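PDB 3R67: putative Glycosidase from Bacteroides thetaiotaomicron, which is of unknown function but is probably a five-bladed beta-propeller protein of a broad family of glycosidase-like proteins. Local coordinates for residues I23-S28 with D343-V348; K62-Y67 with L84-S89. One frame throughout, in Å; residues are numbered along the deposited sequence.

Contact 1 and contact 2 lie about 12 Å apart, centre to centre, in neighbouring parts of what is probably a five-bladed beta-propeller. Along the chain the order is 23-28, 62-67, 84-89 and 343-348, so contact 2 is nested inside the long loop that contact 1 closes. Contact 2 joins two strands of the antiparallel sheet that runs from strand 50-59 to 96-97. Contact 1 lays the N-terminal loop along strand 345-351, an outer strand of the last sheet in the chain. The two meet directly: Val27 CG1 packs 3.7 Å from Tyr67 CD2, and Val346 also touches Tyr67. The first and last sheets are thus neighbours, which in a propeller would bring the ring's ends together.

Contact 1: residues I23-S28 with D343-V348; sequences INPIVS and DSRVAV. With EDO (1,2-ethanediol), chain E.
Asn24 turns its side chain onto the backbone of Val348 and does what a neighbouring strand would do. Its CB lies beside the methyl of Ala347, and Asn24 CG comes to 3.5 Å from Ala347 CB; so small a residue lets the amide settle close to the strand. A chi1 of -66°, with CG beside the backbone N, carries the amide over Ala347 CB to the N and O of Val348. Asn24 OD1 accepts from Val348 N at 2.8 Å, the donor standing above the carbonyl plane of the amide. Asn24 ND2 gives a nearly straight bond (171°) to Val348 O, also 2.8 Å long and in the plane of both groups. Asparagine suits the place because one flat group offers both donor and acceptor.

After the cis peptide before Pro25, backbone takes over. Val346 O receives Ile26 N at 2.9 Å and, weakly, Val27 N, while Val346 N donates to Val27 O at 3.1 Å. Ile26 and Val27 thus both face Val346 in a classic beta bulge. Branched apolar chains pack around it: Val27 CB lies 3.8 Å from Val346 CB. At the other end a water joins Ser28 OG to Arg345 NE. Away from the loop, OD1 and OD2 of Asp343 accept from both hydroxyls of an ethanediol, probably from the crystallisation liquor. Without becoming a regular strand, the loop lies against outer strand 345-351 through one antiparallel bridge, resembling the way propellers probably close by bringing N-terminal residues to the last blade.

Contact 2: residues K62-Y67 with L84-S89; sequences KVVVLY and LGYAYS
Tyr67 OH is hydrogen-bonded by both Glu47 and Arg97, and these two partners hold the far end of a ring that rests on Gly85. The ring reaches that place because CG stands between the backbone N and the carbonyl carbon (chi1 54°), which folds it across the neighbouring strand. Gly85 CA then lies over one face, 3.7 Å from the centroid of the Tyr67 ring and only 15° off the normal, a CH-pi contact. Glycine fits here because the ring occupies the very side on which a beta carbon would stand, and so rests directly on the backbone. Ala87 CB, another small group, comes to the ring edge, 4.0 Å from Tyr67 CE1.

Backbone bonds set the register of the antiparallel pair. Val63 and Ser89 exchange two bonds, with Val63 N 2.8 Å from Ser89 O; Val65 and Ala87 do the same, Val65 N lying 2.8 Å from Ala87 O. The intervening Val64 and Tyr88 make a non-hydrogen-bonded pair.

The face that bears Val64, Leu66, Tyr86 and Tyr88 sets aliphatic chains against tyrosine rings. A chi1 of 174° turns Val64 CG1 over the Tyr86 ring, 3.8 Å from its centroid, while Leu66 CD2 approaches Tyr86 CD2 at 3.7 Å. The broad, flat tyrosine can thus be met by two branched chains, and the ring of Tyr88 adjoins its edge. Lys62, extended beyond CG, runs alongside Tyr88. On the other face, Ser89 OG is taken up by His94 O and Gly92 N in the loop that follows. With strands 50-59 and 96-97 flanking the pair, this is the central beta hairpin of a four-stranded antiparallel sheet, consistent with a blade of a beta-propeller.

Contact 1: residues I23-S28 with D343-V348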
loop_
_atom_site.group_PDB
_atom_site.type_symbol
_atom_site.label_atom_id
_atom_site.label_comp_id
_atom_site.label_asym_id
_atom_site.label_seq_id
_atom_site.Cartn_x
_atom_site.Cartn_y
_atom_site.Cartn_z
ATOM N N ILE A 23 -0.125 -3.384 -21.696
ATOM C CA ILE A 23 -1.126 -2.966 -20.710
ATOM C C ILE A 23 -0.673 -1.757 -19.851
ATOM O O ILE A 23 -1.509 -0.895 -19.549
ATOM C CB ILE A 23 -1.431 -4.194 -19.791
ATOM C CG1 ILE A 23 -2.201 -5.281 -20.570
ATOM C CG2 ILE A 23 -2.178 -3.845 -18.501
ATOM C CD1 ILE A 23 -3.569 -4.881 -21.242
ATOM N N ASN A 24 0.598 -1.712 -19.432
ATOM C CA ASN A 24 1.084 -0.695 -18.507
ATOM C C ASN A 24 1.593 0.578 -19.216
ATOM O O ASN A 24 2.176 0.488 -20.286
ATOM C CB ASN A 24 2.200 -1.275 -17.644
ATOM C CG ASN A 24 1.694 -2.352 -16.728
ATOM O OD1 ASN A 24 0.630 -2.216 -16.123
ATOM N ND2 ASN A 24 2.481 -3.404 -16.523
ATOM N N PRO A 25 1.375 1.783 -18.623
ATOM C CA PRO A 25 0.684 2.046 -17.334
ATOM C C PRO A 25 -0.821 1.906 -17.453
ATOM O O PRO A 25 -1.413 2.222 -18.473
ATOM C CB PRO A 25 1.070 3.494 -17.013
ATOM C CG PRO A 25 1.328 4.129 -18.342
ATOM C CD PRO A 25 1.850 3.036 -19.250
ATOM N N ILE A 26 -1.436 1.415 -16.401
ATOM C CA ILE A 26 -2.884 1.303 -16.367
ATOM C C ILE A 26 -3.496 2.678 -15.954
ATOM O O ILE A 26 -4.629 2.948 -16.315
ATOM C CB ILE A 26 -3.374 0.147 -15.453
ATOM C CG1 ILE A 26 -2.981 0.342 -13.970
ATOM C CG2 ILE A 26 -2.864 -1.194 -15.984
ATOM C CD1 ILE A 26 -3.865 -0.375 -12.982
ATOM N N VAL A 27 -2.766 3.522 -15.199
ATOM C CA VAL A 27 -3.208 4.855 -14.761
ATOM C C VAL A 27 -2.040 5.821 -14.945
ATOM O O VAL A 27 -0.920 5.537 -14.522
ATOM C CB VAL A 27 -3.772 4.921 -13.298
ATOM C CG1 VAL A 27 -4.361 6.308 -12.999
ATOM C CG2 VAL A 27 -4.841 3.859 -13.053
ATOM N N SER A 28 -2.316 6.954 -15.568
ATOM C CA SER A 28 -1.377 8.044 -15.870
ATOM C C SER A 28 -2.004 9.372 -15.493
ATOM O O SER A 28 -3.221 9.418 -15.420
ATOM C CB SER A 28 -0.988 8.038 -17.356
ATOM O OG SER A 28 -0.377 6.828 -17.757
ATOM N N ASP A 343 6.902 6.892 -8.573
ATOM C CA ASP A 343 5.962 7.874 -8.009
ATOM C C ASP A 343 5.259 8.703 -9.111
ATOM O O ASP A 343 4.911 9.868 -8.865
ATOM C CB ASP A 343 6.665 8.838 -7.006
ATOM C CG ASP A 343 7.097 8.228 -5.677
ATOM O OD1 ASP A 343 6.768 7.053 -5.421
ATOM O OD2 ASP A 343 7.698 8.954 -4.859
ATOM N N SER A 344 4.983 8.085 -10.297
ATOM C CA SER A 344 4.386 8.807 -11.444
ATOM C C SER A 344 3.256 8.055 -12.150
ATOM O O SER A 344 2.321 8.691 -12.630
ATOM C CB SER A 344 5.458 9.101 -12.492
ATOM O OG SER A 344 6.448 9.977 -11.977
ATOM N N ARG A 345 3.347 6.728 -12.239
ATOM C CA ARG A 345 2.361 5.893 -12.935
ATOM C C ARG A 345 1.897 4.724 -12.056
ATOM O O ARG A 345 2.492 4.448 -11.019
ATOM C CB ARG A 345 2.958 5.336 -14.259
ATOM C CG ARG A 345 3.478 6.352 -15.280
ATOM C CD ARG A 345 2.399 7.267 -15.847
ATOM N NE ARG A 345 2.937 8.227 -16.818
ATOM C CZ ARG A 345 3.380 9.446 -16.516
ATOM N NH1 ARG A 345 3.349 9.882 -15.261
ATOM N NH2 ARG A 345 3.837 10.243 -17.467
ATOM N N VAL A 346 0.816 4.063 -12.479
ATOM C CA VAL A 346 0.265 2.850 -11.858
ATOM C C VAL A 346 0.432 1.738 -12.868
ATOM O O VAL A 346 0.120 1.932 -14.036
ATOM C CB VAL A 346 -1.203 2.968 -11.356
ATOM C CG1 VAL A 346 -1.676 1.658 -10.716
ATOM C CG2 VAL A 346 -1.368 4.117 -10.371
ATOM N N ALA A 347 0.936 0.584 -12.432
ATOM C CA ALA A 347 1.111 -0.564 -13.329
ATOM C C ALA A 347 0.640 -1.847 -12.637
ATOM O O ALA A 347 0.397 -1.857 -11.430
ATOM C CB ALA A 347 2.574 -0.681 -13.773
ATOM N N VAL A 348 0.475 -2.919 -13.422
ATOM C CA VAL A 348 0.046 -4.229 -12.936
ATOM C C VAL A 348 1.045 -5.310 -13.430
ATOM O O VAL A 348 1.644 -5.187 -14.503
ATOM C CB VAL A 348 -1.437 -4.555 -13.365
ATOM C CG1 VAL A 348 -1.609 -4.611 -14.890
ATOM C CG2 VAL A 348 -1.953 -5.841 -12.716
HETATM C C1 EDO E . 7.296 5.330 -2.750
HETATM O O1 EDO E . 6.249 6.293 -2.872
HETATM C C2 EDO E . 8.486 6.007 -2.108
HETATM O O2 EDO E . 8.948 7.086 -2.931
HETATM O O HOH W 1 1.944 7.215 -19.642
#

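Contact 2: residues K62-Y67 with L84-S89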
loop_
_atom_site.group_PDB
_atom_site.type_symbol
_atom_site.label_atom_id
_atom_site.label_comp_id
_atom_site.label_asym_id
_atom_site.label_seq_id
_atom_site.Cartn_x
_atom_site.Cartn_y
_atom_site.Cartn_z
ATOM N N LYS A 62 -15.766 -6.610 -10.227
ATOM C CA LYS A 62 -14.763 -5.783 -10.893
ATOM C C LYS A 62 -13.546 -5.551 -10.006
ATOM O O LYS A 62 -13.643 -5.599 -8.778
ATOM C CB LYS A 62 -15.353 -4.413 -11.319
ATOM C CG LYS A 62 -16.458 -4.525 -12.362
ATOM C CD LYS A 62 -16.974 -3.168 -12.831
ATOM C CE LYS A 62 -18.056 -3.323 -13.871
ATOM N NZ LYS A 62 -18.547 -2.019 -14.351
ATOM N N VAL A 63 -12.397 -5.334 -10.647
ATOM C CA VAL A 63 -11.170 -4.940 -9.967
ATOM C C VAL A 63 -11.234 -3.428 -9.825
ATOM O O VAL A 63 -11.402 -2.742 -10.831
ATOM C CB VAL A 63 -9.864 -5.417 -10.666
ATOM C CG1 VAL A 63 -8.642 -4.946 -9.895
ATOM C CG2 VAL A 63 -9.839 -6.939 -10.851
ATOM N N VAL A 64 -11.142 -2.905 -8.598
ATOM C CA VAL A 64 -11.170 -1.463 -8.374
ATOM C C VAL A 64 -9.824 -1.049 -7.825
ATOM O O VAL A 64 -9.370 -1.614 -6.838
ATOM C CB VAL A 64 -12.332 -1.005 -7.458
ATOM C CG1 VAL A 64 -12.237 0.490 -7.146
ATOM C CG2 VAL A 64 -13.681 -1.337 -8.076
ATOM N N VAL A 65 -9.176 -0.086 -8.494
ATOM C CA VAL A 65 -7.884 0.453 -8.107
ATOM C C VAL A 65 -8.129 1.882 -7.599
ATOM O O VAL A 65 -8.726 2.705 -8.305
ATOM C CB VAL A 65 -6.847 0.374 -9.277
ATOM C CG1 VAL A 65 -5.650 1.304 -9.059
ATOM C CG2 VAL A 65 -6.390 -1.066 -9.533
ATOM N N LEU A 66 -7.718 2.149 -6.358
ATOM C CA LEU A 66 -7.823 3.490 -5.760
ATOM C C LEU A 66 -6.425 4.083 -5.792
ATOM O O LEU A 66 -5.567 3.675 -5.007
ATOM C CB LEU A 66 -8.444 3.473 -4.333
ATOM C CG LEU A 66 -9.844 2.844 -4.186
ATOM C CD1 LEU A 66 -10.272 2.850 -2.731
ATOM C CD2 LEU A 66 -10.900 3.572 -5.041
ATOM N N TYR A 67 -6.148 4.940 -6.791
ATOM C CA TYR A 67 -4.793 5.434 -7.012
ATOM C C TYR A 67 -4.546 6.781 -6.369
ATOM O O TYR A 67 -5.386 7.672 -6.393
ATOM C CB TYR A 67 -4.462 5.536 -8.516
ATOM C CG TYR A 67 -5.428 6.353 -9.356
ATOM C CD1 TYR A 67 -6.546 5.761 -9.943
ATOM C CD2 TYR A 67 -5.176 7.696 -9.636
ATOM C CE1 TYR A 67 -7.414 6.493 -10.743
ATOM C CE2 TYR A 67 -6.046 8.447 -10.426
ATOM C CZ TYR A 67 -7.156 7.836 -10.991
ATOM O OH TYR A 67 -8.020 8.552 -11.784
ATOM N N LEU A 84 -7.470 10.410 -3.795
ATOM C CA LEU A 84 -7.525 9.084 -4.396
ATOM C C LEU A 84 -8.525 9.028 -5.550
ATOM O O LEU A 84 -9.695 9.377 -5.399
ATOM C CB LEU A 84 -7.876 8.014 -3.371
ATOM C CG LEU A 84 -7.018 7.956 -2.095
ATOM C CD1 LEU A 84 -7.455 6.795 -1.215
ATOM C CD2 LEU A 84 -5.504 7.872 -2.414
ATOM N N GLY A 85 -8.033 8.589 -6.695
ATOM C CA GLY A 85 -8.842 8.383 -7.881
ATOM C C GLY A 85 -9.447 6.997 -7.866
ATOM O O GLY A 85 -9.000 6.133 -7.114
ATOM N N TYR A 86 -10.476 6.775 -8.688
ATOM C CA TYR A 86 -11.169 5.493 -8.767
ATOM C C TYR A 86 -11.080 4.943 -10.194
ATOM O O TYR A 86 -11.554 5.581 -11.131
ATOM C CB TYR A 86 -12.624 5.714 -8.332
ATOM C CG TYR A 86 -13.510 4.480 -8.249
ATOM C CD1 TYR A 86 -14.038 3.892 -9.407
ATOM C CD2 TYR A 86 -13.985 4.024 -7.020
ATOM C CE1 TYR A 86 -14.933 2.829 -9.335
ATOM C CE2 TYR A 86 -14.886 2.973 -6.937
ATOM C CZ TYR A 86 -15.345 2.361 -8.094
ATOM O OH TYR A 86 -16.211 1.292 -7.995
ATOM N N ALA A 87 -10.431 3.777 -10.355
ATOM C CA ALA A 87 -10.287 3.089 -11.644
ATOM C C ALA A 87 -10.891 1.716 -11.514
ATOM O O ALA A 87 -10.716 1.084 -10.486
ATOM C CB ALA A 87 -8.833 3.031 -12.076
ATOM N N TYR A 88 -11.677 1.283 -12.495
ATOM C CA TYR A 88 -12.373 -0.003 -12.414
ATOM C C TYR A 88 -12.138 -0.807 -13.695
ATOM O O TYR A 88 -12.054 -0.243 -14.794
ATOM C CB TYR A 88 -13.890 0.199 -12.144
ATOM C CG TYR A 88 -14.581 1.121 -13.138
ATOM C CD1 TYR A 88 -14.509 2.510 -13.004
ATOM C CD2 TYR A 88 -15.346 0.605 -14.185
ATOM C CE1 TYR A 88 -15.144 3.360 -13.914
ATOM C CE2 TYR A 88 -15.984 1.442 -15.099
ATOM C CZ TYR A 88 -15.891 2.818 -14.954
ATOM O OH TYR A 88 -16.523 3.639 -15.864
ATOM N N SER A 89 -12.036 -2.136 -13.535
ATOM C CA SER A 89 -11.777 -3.083 -14.621
ATOM C C SER A 89 -12.539 -4.374 -14.459
ATOM O O SER A 89 -12.627 -4.906 -13.355
ATOM C CB SER A 89 -10.281 -3.416 -14.678
ATOM O OG SER A 89 -9.973 -4.329 -15.724
#